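Local coordinates for protein M157 (Murid herpesvirus 1, PDB 2NYK) that serves as a mouse cytomegalovirus ligand for Ly49 natural killer cell receptors and belongs to an MHC class I-like family, at residues A[39-48]-A[164-172]; A[93-102]-A[113-121]. The protein carries 1 engineered substitution. All coordinates share one frame; numbering follows the deposited sequence.

Overall arrangement
Both contacts are built on one antiparallel sheet of an MHC class I-like platform, and they differ in kind. Contact 1 packs helix 157-173 onto that sheet near the centre of the chain, through side chains. Contact 2 pairs two adjacent strands of the sheet, largely through backbone, and its residues fall in sequence between the two segments of contact 1. The centres of the two contacts lie about 23 Å apart. Strand 21-30 runs between strands 35-41 and 96-106, yet the two contacts meet where Asn-43 OD1 packs 3.6 Å from Arg-100 NH2. Helix 71-90 touches Ile-39 in one and Ile-97 in the other. The Lys-172 side chain lies about 8 Å from a fucose of an attached glycan.

Contact 1. Residues A[39-48]-A[164-172]; sequences ISVDNGRPVV and WRSTVQKLK
The six-membered part of the Trp-164 indole reaches into the valines of 39-48. Val-48 CG2 meets the ring at its edge, in plane, 3.7 Å from CH2, while Val-47 CG2 approaches CZ3 obliquely at 3.9 Å and Val-41 CG1 lies 4.1 Å from CE3. A classic beta bulge puts both Val-47 and Val-48 opposite Ile-39, whose carbonyl accepts from both their amides, and thereby presents two successive valines to the helix. The indole NE1 hydrogen-bonds to OE2 of Glu-72 in helix 71-90. One turn on, Val-168 and Val-41 pass alongside each other, pointing opposite ways, with Val-168 CG2 4.0 Å from Val-41 CB. The other methyl of Val-168, CG1, stands anti to the backbone N (chi1 175°) and comes within 3.2 Å of Asp-42 OD2. Leu-171 uses a single methyl: CD1 touches Val-41 CG2 at 3.7 Å and meets Val-47 CG1 tip to tip. Lys-172 NZ stays 6.5 Å from Asp-42 OD2. This is a platform helix laid over an antiparallel sheet, consistent with the MHC class I-like family. Dispersion and burial of apolar surface hold it there, while the indole NE1 and Asp-42 OD1 bond to Glu-72 and Thr-22 outside the two segments.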
loop_
_atom_site.group_PDB
_atom_site.type_symbol
_atom_site.label_atom_id
_atom_site.label_comp_id
_atom_site.label_asym_id
_atom_site.label_seq_id
_atom_site.Cartn_x
_atom_site.Cartn_y
_atom_site.Cartn_z
ATOM N N ILE A 39 2.464 6.264 -3.323
ATOM C CA ILE A 39 3.123 6.108 -2.038
ATOM C C ILE A 39 2.322 5.061 -1.296
ATOM O O ILE A 39 1.091 5.147 -1.250
ATOM C CB ILE A 39 3.137 7.407 -1.214
ATOM C CG1 ILE A 39 3.907 8.526 -1.926
ATOM C CG2 ILE A 39 3.777 7.154 0.195
ATOM C CD1 ILE A 39 3.750 9.828 -1.215
ATOM N N SER A 40 3.030 4.098 -0.698
ATOM C CA SER A 40 2.428 3.072 0.133
ATOM C C SER A 40 3.232 3.093 1.425
ATOM O O SER A 40 4.347 3.642 1.457
ATOM C CB SER A 40 2.586 1.697 -0.532
ATOM O OG SER A 40 2.231 1.793 -1.920
ATOM N N VAL A 41 2.694 2.482 2.478
ATOM C CA VAL A 41 3.419 2.409 3.722
ATOM C C VAL A 41 3.305 0.991 4.207
ATOM O O VAL A 41 2.305 0.326 3.936
ATOM C CB VAL A 41 2.879 3.361 4.812
ATOM C CG1 VAL A 41 2.964 4.830 4.356
ATOM C CG2 VAL A 41 1.442 2.986 5.178
ATOM N N ASP A 42 4.333 0.558 4.920
ATOM C CA ASP A 42 4.397 -0.777 5.514
ATOM C C ASP A 42 4.130 -1.901 4.534
ATOM O O ASP A 42 3.479 -2.893 4.867
ATOM C CB ASP A 42 3.495 -0.862 6.751
ATOM C CG ASP A 42 4.155 -0.252 7.954
ATOM O OD1 ASP A 42 5.387 -0.075 7.881
ATOM O OD2 ASP A 42 3.482 0.041 8.963
ATOM N N ASN A 43 4.654 -1.723 3.323
ATOM C CA ASN A 43 4.507 -2.701 2.231
ATOM C C ASN A 43 3.035 -3.078 1.939
ATOM O O ASN A 43 2.735 -4.216 1.565
ATOM C CB ASN A 43 5.394 -3.927 2.504
ATOM C CG ASN A 43 5.690 -4.733 1.252
ATOM O OD1 ASN A 43 5.850 -4.186 0.142
ATOM N ND2 ASN A 43 5.759 -6.041 1.419
ATOM N N GLY A 44 2.120 -2.113 2.097
ATOM C CA GLY A 44 0.697 -2.363 1.846
ATOM C C GLY A 44 0.265 -1.744 0.542
ATOM O O GLY A 44 1.098 -1.417 -0.291
ATOM N N ARG A 45 -1.040 -1.547 0.365
ATOM C CA ARG A 45 -1.550 -0.926 -0.860
ATOM C C ARG A 45 -1.225 0.561 -0.836
ATOM O O ARG A 45 -0.935 1.109 0.219
ATOM C CB ARG A 45 -3.082 -1.082 -0.947
ATOM C CG ARG A 45 -3.646 -2.399 -0.386
ATOM C CD ARG A 45 -3.275 -3.650 -1.192
ATOM N NE ARG A 45 -3.703 -3.569 -2.597
ATOM C CZ ARG A 45 -4.903 -3.915 -3.088
ATOM N NH1 ARG A 45 -5.892 -4.388 -2.317
ATOM N NH2 ARG A 45 -5.121 -3.771 -4.398
ATOM N N PRO A 46 -1.235 1.216 -2.002
ATOM C CA PRO A 46 -0.964 2.635 -2.018
ATOM C C PRO A 46 -1.994 3.461 -1.266
ATOM O O PRO A 46 -3.201 3.185 -1.303
ATOM C CB PRO A 46 -0.987 2.990 -3.507
ATOM C CG PRO A 46 -0.577 1.679 -4.199
ATOM C CD PRO A 46 -1.347 0.659 -3.369
ATOM N N VAL A 47 -1.500 4.481 -0.595
ATOM C CA VAL A 47 -2.386 5.404 0.142
ATOM C C VAL A 47 -2.404 6.808 -0.499
ATOM O O VAL A 47 -3.194 7.687 -0.106
ATOM C CB VAL A 47 -2.005 5.467 1.636
ATOM C CG1 VAL A 47 -2.324 4.118 2.316
ATOM C CG2 VAL A 47 -0.557 5.845 1.810
ATOM N N VAL A 48 -1.535 6.997 -1.491
ATOM C CA VAL A 48 -1.478 8.240 -2.289
ATOM C C VAL A 48 -1.174 7.861 -3.729
ATOM O O VAL A 48 -0.187 7.148 -3.994
ATOM C CB VAL A 48 -0.355 9.221 -1.793
ATOM C CG1 VAL A 48 -0.387 10.536 -2.643
ATOM C CG2 VAL A 48 -0.523 9.562 -0.325
ATOM N N TRP A 164 4.050 11.262 8.854
ATOM C CA TRP A 164 3.341 9.998 8.598
ATOM C C TRP A 164 3.072 9.083 9.781
ATOM O O TRP A 164 2.209 8.211 9.691
ATOM C CB TRP A 164 4.072 9.198 7.511
ATOM C CG TRP A 164 3.898 9.862 6.162
ATOM C CD1 TRP A 164 4.667 10.859 5.614
ATOM C CD2 TRP A 164 2.886 9.560 5.209
ATOM N NE1 TRP A 164 4.182 11.197 4.373
ATOM C CE2 TRP A 164 3.079 10.414 4.110
ATOM C CE3 TRP A 164 1.827 8.640 5.181
ATOM C CZ2 TRP A 164 2.251 10.370 2.978
ATOM C CZ3 TRP A 164 0.998 8.618 4.079
ATOM C CH2 TRP A 164 1.213 9.473 2.995
ATOM N N ARG A 165 3.806 9.250 10.877
ATOM C CA ARG A 165 3.675 8.338 12.004
ATOM C C ARG A 165 2.222 8.063 12.414
ATOM O O ARG A 165 1.817 6.926 12.489
ATOM C CB ARG A 165 4.463 8.828 13.220
ATOM C CG ARG A 165 4.161 8.005 14.441
ATOM C CD ARG A 165 5.156 8.249 15.566
ATOM N NE ARG A 165 5.109 9.608 16.101
ATOM C CZ ARG A 165 4.183 10.069 16.947
ATOM N NH1 ARG A 165 3.193 9.289 17.353
ATOM N NH2 ARG A 165 4.265 11.319 17.405
ATOM N N SER A 166 1.463 9.116 12.699
ATOM C CA SER A 166 0.077 8.968 13.128
ATOM C C SER A 166 -0.759 8.194 12.093
ATOM O O SER A 166 -1.543 7.336 12.451
ATOM C CB SER A 166 -0.530 10.351 13.380
ATOM O OG SER A 166 -1.917 10.245 13.655
ATOM N N THR A 167 -0.577 8.510 10.814
ATOM C CA THR A 167 -1.277 7.814 9.723
ATOM C C THR A 167 -0.966 6.326 9.739
ATOM O O THR A 167 -1.861 5.506 9.679
ATOM C CB THR A 167 -0.907 8.428 8.350
ATOM O OG1 THR A 167 -1.323 9.792 8.345
ATOM C CG2 THR A 167 -1.605 7.673 7.195
ATOM N N VAL A 168 0.305 5.977 9.887
ATOM C CA VAL A 168 0.720 4.584 9.837
ATOM C C VAL A 168 0.237 3.773 11.049
ATOM O O VAL A 168 -0.113 2.610 10.919
ATOM C CB VAL A 168 2.251 4.481 9.724
ATOM C CG1 VAL A 168 2.683 3.022 9.792
ATOM C CG2 VAL A 168 2.725 5.115 8.421
ATOM N N GLN A 169 0.243 4.381 12.228
ATOM C CA GLN A 169 -0.278 3.730 13.427
ATOM C C GLN A 169 -1.783 3.453 13.264
ATOM O O GLN A 169 -2.255 2.367 13.578
ATOM C CB GLN A 169 0.030 4.580 14.684
ATOM C CG GLN A 169 1.548 4.839 14.864
ATOM C CD GLN A 169 1.928 5.581 16.156
ATOM O OE1 GLN A 169 1.540 6.730 16.371
ATOM N NE2 GLN A 169 2.721 4.921 17.004
ATOM N N LYS A 170 -2.522 4.427 12.753
ATOM C CA LYS A 170 -3.969 4.240 12.511
ATOM C C LYS A 170 -4.242 3.132 11.498
ATOM O O LYS A 170 -5.113 2.286 11.712
ATOM C CB LYS A 170 -4.611 5.522 12.007
ATOM C CG LYS A 170 -4.672 6.630 13.020
ATOM C CD LYS A 170 -5.565 7.750 12.502
ATOM C CE LYS A 170 -5.837 8.798 13.578
ATOM N NZ LYS A 170 -4.662 9.664 13.880
ATOM N N LEU A 171 -3.475 3.122 10.408
ATOM C CA LEU A 171 -3.616 2.081 9.380
ATOM C C LEU A 171 -3.399 0.664 9.945
ATOM O O LEU A 171 -4.053 -0.283 9.532
ATOM C CB LEU A 171 -2.673 2.375 8.213
ATOM C CG LEU A 171 -3.113 3.524 7.285
ATOM C CD1 LEU A 171 -2.048 3.819 6.242
ATOM C CD2 LEU A 171 -4.444 3.213 6.609
ATOM N N LYS A 172 -2.501 0.529 10.921
ATOM C CA LYS A 172 -2.283 -0.770 11.558
ATOM C C LYS A 172 -3.514 -1.147 12.356
ATOM O O LYS A 172 -4.019 -2.250 12.225
ATOM C CB LYS A 172 -1.060 -0.780 12.493
ATOM C CG LYS A 172 0.244 -0.200 11.966
ATOM C CD LYS A 172 1.449 -0.614 12.863
ATOM C CE LYS A 172 1.225 -0.223 14.342
ATOM N NZ LYS A 172 2.279 -0.680 15.324
#

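Contact 2. Residues A[93-102]-A[113-121]; sequences DTQRICVRYA and DVYHTTDTV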
loop_
_atom_site.group_PDB
_atom_site.type_symbol
_atom_site.label_atom_id
_atom_site.label_comp_id
_atom_site.label_asym_id
_atom_site.label_seq_id
_atom_site.Cartn_x
_atom_site.Cartn_y
_atom_site.Cartn_z
ATOM N N ASP A 93 14.531 0.092 -26.408
ATOM C CA ASP A 93 14.169 -1.327 -26.313
ATOM C C ASP A 93 13.126 -1.591 -25.215
ATOM O O ASP A 93 12.914 -2.734 -24.801
ATOM C CB ASP A 93 15.418 -2.204 -26.126
ATOM C CG ASP A 93 16.350 -1.690 -25.023
ATOM O OD1 ASP A 93 15.843 -1.132 -23.974
ATOM O OD2 ASP A 93 17.608 -1.851 -25.203
ATOM N N THR A 94 12.481 -0.519 -24.751
ATOM C CA THR A 94 11.436 -0.602 -23.734
ATOM C C THR A 94 10.332 0.425 -23.976
ATOM O O THR A 94 10.596 1.557 -24.370
ATOM C CB THR A 94 12.008 -0.497 -22.274
ATOM O OG1 THR A 94 11.000 -0.889 -21.334
ATOM C CG2 THR A 94 12.498 0.912 -21.940
ATOM N N GLN A 95 9.096 0.008 -23.739
ATOM C CA GLN A 95 7.936 0.878 -23.862
ATOM C C GLN A 95 7.577 1.516 -22.527
ATOM O O GLN A 95 6.760 2.438 -22.476
ATOM C CB GLN A 95 6.738 0.098 -24.409
ATOM C CG GLN A 95 6.860 -0.255 -25.886
ATOM C CD GLN A 95 7.046 0.977 -26.765
ATOM O OE1 GLN A 95 6.172 1.849 -26.838
ATOM N NE2 GLN A 95 8.196 1.057 -27.427
ATOM N N ARG A 96 8.191 1.023 -21.452
ATOM C CA ARG A 96 7.925 1.544 -20.120
ATOM C C ARG A 96 9.086 1.356 -19.149
ATOM O O ARG A 96 9.940 0.484 -19.322
ATOM C CB ARG A 96 6.638 0.936 -19.545
ATOM C CG ARG A 96 6.638 -0.578 -19.490
ATOM C CD ARG A 96 5.225 -1.152 -19.736
ATOM N NE ARG A 96 4.189 -0.488 -18.934
ATOM C CZ ARG A 96 4.120 -0.524 -17.602
ATOM N NH1 ARG A 96 5.037 -1.179 -16.897
ATOM N NH2 ARG A 96 3.134 0.108 -16.973
ATOM N N ILE A 97 9.106 2.187 -18.117
ATOM C CA ILE A 97 10.113 2.061 -17.066
ATOM C C ILE A 97 9.472 2.370 -15.712
ATOM O O ILE A 97 8.661 3.288 -15.586
ATOM C CB ILE A 97 11.329 2.984 -17.311
ATOM C CG1 ILE A 97 12.408 2.762 -16.248
ATOM C CG2 ILE A 97 10.893 4.455 -17.350
ATOM C CD1 ILE A 97 13.723 3.421 -16.565
ATOM N N CYS A 98 9.837 1.581 -14.717
ATOM C CA CYS A 98 9.340 1.795 -13.380
ATOM C C CYS A 98 10.501 1.818 -12.392
ATOM O O CYS A 98 11.477 1.074 -12.545
ATOM C CB CYS A 98 8.326 0.708 -13.035
ATOM S SG CYS A 98 7.608 0.882 -11.402
ATOM N N VAL A 99 10.394 2.693 -11.391
ATOM C CA VAL A 99 11.351 2.724 -10.288
ATOM C C VAL A 99 10.586 2.608 -8.972
ATOM O O VAL A 99 9.516 3.197 -8.831
ATOM C CB VAL A 99 12.264 3.981 -10.321
ATOM C CG1 VAL A 99 11.435 5.303 -10.209
ATOM C CG2 VAL A 99 13.328 3.923 -9.232
ATOM N N ARG A 100 11.135 1.845 -8.026
ATOM C CA ARG A 100 10.525 1.681 -6.710
ATOM C C ARG A 100 11.553 1.786 -5.584
ATOM O O ARG A 100 12.522 1.037 -5.569
ATOM C CB ARG A 100 9.831 0.313 -6.625
ATOM C CG ARG A 100 9.086 0.045 -5.303
ATOM C CD ARG A 100 8.545 -1.417 -5.312
ATOM N NE ARG A 100 7.887 -1.793 -4.051
ATOM C CZ ARG A 100 6.683 -1.358 -3.657
ATOM N NH1 ARG A 100 5.983 -0.514 -4.407
ATOM N NH2 ARG A 100 6.172 -1.754 -2.498
ATOM N N TYR A 101 11.331 2.710 -4.650
ATOM C CA TYR A 101 12.192 2.835 -3.476
ATOM C C TYR A 101 11.413 2.253 -2.322
ATOM O O TYR A 101 10.350 2.776 -1.957
ATOM C CB TYR A 101 12.527 4.291 -3.179
ATOM C CG TYR A 101 13.576 4.903 -4.098
ATOM C CD1 TYR A 101 13.296 5.162 -5.439
ATOM C CD2 TYR A 101 14.857 5.191 -3.619
ATOM C CE1 TYR A 101 14.266 5.700 -6.293
ATOM C CE2 TYR A 101 15.839 5.741 -4.468
ATOM C CZ TYR A 101 15.525 5.987 -5.786
ATOM O OH TYR A 101 16.480 6.524 -6.624
ATOM N N ALA A 102 11.913 1.159 -1.776
ATOM C CA ALA A 102 11.272 0.514 -0.642
ATOM C C ALA A 102 12.170 0.808 0.555
ATOM O O ALA A 102 13.281 0.240 0.689
ATOM C CB ALA A 102 11.146 -0.981 -0.907
ATOM N N ASP A 113 15.727 -0.325 -0.549
ATOM C CA ASP A 113 16.029 -1.218 -1.656
ATOM C C ASP A 113 15.446 -0.502 -2.839
ATOM O O ASP A 113 14.308 -0.047 -2.791
ATOM C CB ASP A 113 15.377 -2.576 -1.473
ATOM C CG ASP A 113 15.869 -3.307 -0.220
ATOM O OD1 ASP A 113 17.074 -3.266 0.094
ATOM O OD2 ASP A 113 15.026 -3.932 0.453
ATOM N N VAL A 114 16.236 -0.356 -3.887
ATOM C CA VAL A 114 15.808 0.412 -5.046
ATOM C C VAL A 114 15.652 -0.497 -6.273
ATOM O O VAL A 114 16.597 -1.176 -6.662
ATOM C CB VAL A 114 16.812 1.543 -5.345
ATOM C CG1 VAL A 114 16.324 2.393 -6.520
ATOM C CG2 VAL A 114 17.047 2.398 -4.071
ATOM N N TYR A 115 14.463 -0.494 -6.884
ATOM C CA TYR A 115 14.189 -1.381 -8.010
ATOM C C TYR A 115 13.880 -0.579 -9.251
ATOM O O TYR A 115 13.089 0.367 -9.200
ATOM C CB TYR A 115 13.002 -2.288 -7.692
ATOM C CG TYR A 115 13.170 -3.071 -6.423
ATOM C CD1 TYR A 115 13.866 -4.279 -6.425
ATOM C CD2 TYR A 115 12.641 -2.612 -5.218
ATOM C CE1 TYR A 115 14.031 -5.026 -5.244
ATOM C CE2 TYR A 115 12.802 -3.358 -4.023
ATOM C CZ TYR A 115 13.508 -4.556 -4.054
ATOM O OH TYR A 115 13.674 -5.311 -2.900
ATOM N N HIS A 116 14.505 -0.960 -10.362
ATOM C CA HIS A 116 14.237 -0.387 -11.668
ATOM C C HIS A 116 13.795 -1.532 -12.564
ATOM O O HIS A 116 14.385 -2.611 -12.520
ATOM C CB HIS A 116 15.503 0.245 -12.256
ATOM C CG HIS A 116 15.900 1.532 -11.605
ATOM N ND1 HIS A 116 16.642 1.580 -10.446
ATOM C CD2 HIS A 116 15.665 2.820 -11.955
ATOM C CE1 HIS A 116 16.834 2.840 -10.099
ATOM N NE2 HIS A 116 16.255 3.613 -11.003
ATOM N N THR A 117 12.752 -1.303 -13.362
ATOM C CA THR A 117 12.237 -2.341 -14.253
ATOM C C THR A 117 11.921 -1.763 -15.621
ATOM O O THR A 117 11.253 -0.718 -15.736
ATOM C CB THR A 117 10.970 -3.005 -13.701
ATOM O OG1 THR A 117 11.254 -3.555 -12.415
ATOM C CG2 THR A 117 10.512 -4.132 -14.623
ATOM N N THR A 118 12.416 -2.454 -16.645
ATOM C CA THR A 118 12.084 -2.165 -18.033
ATOM C C THR A 118 11.608 -3.478 -18.670
ATOM O O THR A 118 11.651 -4.534 -18.035
ATOM C CB THR A 118 13.287 -1.602 -18.818
ATOM O OG1 THR A 118 14.277 -2.619 -18.987
ATOM C CG2 THR A 118 13.912 -0.407 -18.098
ATOM N N ASP A 119 11.162 -3.408 -19.921
ATOM C CA ASP A 119 10.664 -4.588 -20.635
ATOM C C ASP A 119 11.621 -5.774 -20.568
ATOM O O ASP A 119 11.202 -6.898 -20.265
ATOM C CB ASP A 119 10.360 -4.239 -22.090
ATOM C CG ASP A 119 9.212 -3.257 -22.230
ATOM O OD1 ASP A 119 9.143 -2.594 -23.282
ATOM O OD2 ASP A 119 8.380 -3.141 -21.294
ATOM N N THR A 120 12.906 -5.520 -20.812
ATOM C CA THR A 120 13.906 -6.592 -20.849
ATOM C C THR A 120 14.897 -6.613 -19.669
ATOM O O THR A 120 15.711 -7.542 -19.565
ATOM C CB THR A 120 14.715 -6.539 -22.156
ATOM O OG1 THR A 120 15.376 -5.266 -22.253
ATOM C CG2 THR A 120 13.796 -6.734 -23.354
ATOM N N VAL A 121 14.849 -5.609 -18.790
ATOM C CA VAL A 121 15.858 -5.502 -17.723
ATOM C C VAL A 121 15.268 -5.197 -16.350
ATOM O O VAL A 121 14.413 -4.325 -16.201
ATOM C CB VAL A 121 16.975 -4.467 -18.059
ATOM C CG1 VAL A 121 18.059 -4.474 -16.992
ATOM C CG2 VAL A 121 17.595 -4.752 -19.420
HETATM O O HOH W 1 14.337 -2.979 -22.183
#
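Cys-98 with Thr-117, Arg-100 with Tyr-115 and Ala-102 with Asp-113 are the hydrogen-bonded pairs of an antiparallel hairpin, each joined by two reciprocal backbone bonds. Between them, Val-99 with His-116 and Tyr-101 with Val-114 form non-hydrogen-bonded pairs, whose side chains lie side by side on one face of the sheet. Here each valine offers a methyl to its partner's ring: Val-99 CG2 sits 3.7 Å from the His-116 centroid, and Val-114 CG1 is 3.9 Å from that of Tyr-101, both as CH-pi contacts over a face. Because Val-114 CG1 is anti to the backbone N (chi1 -177°), CG2 is left to lie along the CE2 side of the phenol at 3.6 Å. On the other face, Ala-102 CB abuts the edge of the Tyr-115 ring.

Past the regular pairing, Thr-94 OG1 accepts the amide of Asp-119 at 2.9 Å, which joins the two loops. The hydroxyl's own proton goes to Arg-96 O at 2.7 Å, and this fixes its orientation. The Asp-119 carboxylate answers with OD1, which receives Gln-95 N at 2.6 Å from above its plane. A water adds to this end, donating to Asp-93 OD1 and also bonded to the hydroxyl of Thr-118.

Farther out, Arg-100 NH1 forms a salt bridge with Glu-26, and Asp-113 OD1 accepts from Gly-127. Helix 71-90 covers the face bearing Ile-97, Tyr-101 and His-116, with Phe-75 meeting Tyr-101 edge-to-face. The hairpin itself lies in the sheet between strand 21-30, beside 96-106, and strand 122-128, beside 109-118.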